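Replicative DNA helicase (Mycobacterium chimaera, PDB 6RIX) probably unwinds DNA during replication, using ATP, although the chain crystallised here appears to be an intein, a domain of the kind that excises itself from its host. Local coordinates at residues P68-I73 / A83-V88. Residues are numbered along the deposited sequence; the frame is centred on the assembly and turned at random.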
ATOM      1  N   PRO A  68       5.438  -4.629   4.092  1.00 10.24           N
ATOM      2  CA  PRO A  68       6.452  -5.692   4.157  1.00  9.68           C
ATOM      3  C   PRO A  68       7.851  -5.110   4.006  1.00 10.25           C
ATOM      4  O   PRO A  68       8.245  -4.670   2.921  1.00 11.20           O
ATOM      5  CB  PRO A  68       6.079  -6.591   2.968  1.00  6.66           C
ATOM      6  CG  PRO A  68       5.486  -5.620   1.950  1.00  8.82           C
ATOM      7  CD  PRO A  68       4.801  -4.536   2.763  1.00  8.77           C
ATOM      8  N   THR A  69       8.621  -5.126   5.089  1.00  9.26           N
ATOM      9  CA  THR A  69       9.969  -4.565   5.046  1.00 11.14           C
ATOM     10  C   THR A  69      11.039  -5.619   5.304  1.00 10.74           C
ATOM     11  O   THR A  69      10.761  -6.759   5.697  1.00 13.92           O
ATOM     12  CB  THR A  69      10.151  -3.423   6.059  1.00 12.16           C
ATOM     13  OG1 THR A  69      10.430  -3.970   7.350  1.00 15.05           O
ATOM     14  CG2 THR A  69       8.918  -2.562   6.117  1.00  8.16           C
ATOM     15  N   SER A  70      12.290  -5.180   5.097  1.00 13.85           N
ATOM     16  CA  SER A  70      13.470  -6.012   5.301  1.00 18.68           C
ATOM     17  C   SER A  70      13.566  -6.542   6.726  1.00 22.15           C
ATOM     18  O   SER A  70      14.222  -7.562   6.961  1.00 27.05           O
ATOM     19  CB  SER A  70      14.730  -5.200   4.970  1.00 22.87           C
ATOM     20  OG  SER A  70      14.554  -3.832   5.352  1.00 29.73           O
ATOM     21  N   GLY A  71      12.939  -5.867   7.683  1.00 19.85           N
ATOM     22  CA  GLY A  71      13.025  -6.265   9.076  1.00 19.45           C
ATOM     23  C   GLY A  71      11.700  -6.743   9.635  1.00 20.04           C
ATOM     24  O   GLY A  71      11.516  -6.781  10.855  1.00 23.74           O
ATOM     25  N   GLY A  72      10.786  -7.124   8.749  1.00 16.29           N
ATOM     26  CA  GLY A  72       9.477  -7.622   9.112  1.00 15.35           C
ATOM     27  C   GLY A  72       8.368  -6.638   8.792  1.00 14.02           C
ATOM     28  O   GLY A  72       8.541  -5.661   8.059  1.00 14.78           O
ATOM     29  N   ILE A  73       7.199  -6.907   9.366  1.00  9.43           N
ATOM     30  CA  ILE A  73       6.052  -6.034   9.154  1.00  8.59           C
ATOM     31  C   ILE A  73       6.251  -4.726   9.908  1.00 10.09           C
ATOM     32  O   ILE A  73       6.700  -4.710  11.061  1.00 14.85           O
ATOM     33  CB  ILE A  73       4.765  -6.738   9.602  1.00 14.35           C
ATOM     34  CG1 ILE A  73       4.600  -8.051   8.836  1.00 19.42           C
ATOM     35  CG2 ILE A  73       3.562  -5.821   9.377  1.00 15.12           C
ATOM     36  CD1 ILE A  73       3.622  -9.008   9.483  1.00 17.71           C
ATOM     37  N   ALA A  83      16.162   3.890   5.655  1.00 20.95           N
ATOM     38  CA  ALA A  83      16.587   2.621   6.230  1.00 24.15           C
ATOM     39  C   ALA A  83      15.714   1.475   5.741  1.00 20.49           C
ATOM     40  O   ALA A  83      16.219   0.496   5.187  1.00 25.51           O
ATOM     41  CB  ALA A  83      16.553   2.679   7.758  1.00 24.49           C
ATOM     42  N   ASP A  84      14.407   1.579   5.951  1.00 16.75           N
ATOM     43  CA  ASP A  84      13.523   0.474   5.614  1.00 15.00           C
ATOM     44  C   ASP A  84      13.452   0.282   4.105  1.00 14.16           C
ATOM     45  O   ASP A  84      13.468   1.243   3.334  1.00 16.03           O
ATOM     46  CB  ASP A  84      12.128   0.718   6.181  1.00 16.98           C
ATOM     47  CG  ASP A  84      12.045   0.399   7.667  1.00 26.44           C
ATOM     48  OD1 ASP A  84      12.748  -0.530   8.106  1.00 33.21           O
ATOM     49  OD2 ASP A  84      11.292   1.079   8.396  1.00 30.92           O
ATOM     50  N   ARG A  85      13.407  -0.976   3.689  1.00 14.01           N
ATOM     51  CA  ARG A  85      13.216  -1.341   2.295  1.00 13.54           C
ATOM     52  C   ARG A  85      11.993  -2.231   2.215  1.00 12.58           C
ATOM     53  O   ARG A  85      11.778  -3.066   3.097  1.00 12.28           O
ATOM     54  CB  ARG A  85      14.432  -2.085   1.722  1.00 15.89           C
ATOM     55  CG  ARG A  85      15.767  -1.378   1.938  1.00 35.69           C
ATOM     56  CD  ARG A  85      16.932  -2.284   1.574  1.00 42.33           C
ATOM     57  NE  ARG A  85      17.975  -2.295   2.598  1.00 48.55           N
ATOM     58  CZ  ARG A  85      18.298  -3.357   3.334  1.00 54.11           C
ATOM     59  NH1 ARG A  85      17.656  -4.507   3.172  1.00 54.52           N
ATOM     60  NH2 ARG A  85      19.267  -3.267   4.238  1.00 56.18           N
ATOM     61  N   ILE A  86      11.181  -2.028   1.182  1.00 10.96           N
ATOM     62  CA  ILE A  86      10.034  -2.894   0.912  1.00 10.13           C
ATOM     63  C   ILE A  86      10.550  -4.148   0.220  1.00 11.32           C
ATOM     64  O   ILE A  86      11.190  -4.058  -0.832  1.00 15.38           O
ATOM     65  CB  ILE A  86       9.001  -2.178   0.037  1.00 11.68           C
ATOM     66  CG1 ILE A  86       8.504  -0.911   0.743  1.00 13.33           C
ATOM     67  CG2 ILE A  86       7.851  -3.134  -0.332  1.00 13.08           C
ATOM     68  CD1 ILE A  86       7.666  -1.188   1.965  1.00 11.46           C
ATOM     69  N   VAL A  87      10.299  -5.309   0.824  1.00 11.79           N
ATOM     70  CA  VAL A  87      10.770  -6.589   0.314  1.00 18.26           C
ATOM     71  C   VAL A  87       9.652  -7.602   0.493  1.00 27.08           C
ATOM     72  O   VAL A  87       8.896  -7.556   1.469  1.00 25.86           O
ATOM     73  CB  VAL A  87      12.032  -7.102   1.040  1.00 26.76           C
ATOM     74  CG1 VAL A  87      13.220  -6.207   0.784  1.00 30.62           C
ATOM     75  CG2 VAL A  87      11.765  -7.267   2.522  1.00 26.78           C
ATOM     76  N   VAL A  88       9.572  -8.542  -0.441  1.00 24.85           N
ATOM     77  CA  VAL A  88       8.611  -9.633  -0.375  1.00 26.51           C
ATOM     78  C   VAL A  88       9.384 -10.938  -0.452  1.00 30.50           C
ATOM     79  O   VAL A  88      10.143 -11.156  -1.407  1.00 31.84           O
ATOM     80  CB  VAL A  88       7.574  -9.546  -1.501  1.00 29.68           C
ATOM     81  CG1 VAL A  88       6.594 -10.704  -1.399  1.00 33.97           C
ATOM     82  CG2 VAL A  88       6.863  -8.201  -1.452  1.00 30.46           C
TER
HETATM   83  O   HOH W   1       8.741  -8.400   4.248  1.00 34.30           O
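Val87 lays CG2 over the peptide joining Thr69 to Ser70, 3.3 Å from Thr69 C; its first torsion (chi1 -66°) sets that methyl between the valine's own N and C, facing the turn. A compact branched side chain suits such close backbone packing. Alongside, Thr69 and Ile86 form a single non-hydrogen-bonded antiparallel pair, flanked by two bonds: Val87 N to Pro68 O, 3.0 Å, with the donor above the carbonyl plane, and Ser70 N to Arg85 O, also 3.0 Å but in the carbonyl plane. A water donates to both Thr69 O and Val87 O, extending the link. Pro68, which has no N-H to satisfy, sets its ring obliquely against Ile86, CG to CG2 4.1 Å. Ser70 OG lies over one face of the Arg85 guanidinium and accepts a weak bond from Arg85 N; small and polar, serine fits this exposed corner. Thr69 shapes the type I turn that follows: OG1 accepts from Gly71 N at 3.2 Å, an ST turn, and donates to Gly72 O at 2.6 Å. Gly72 takes a positive phi (109°), readily allowed to glycine. The contact thus sets the hairpin of strands 66-69 and 72-75 against edge strand 85-87, whose Ile86 bonds to strand 107-117, while Pro68 and Ile86 also pack on strand 141-144 in what is probably a HINT fold.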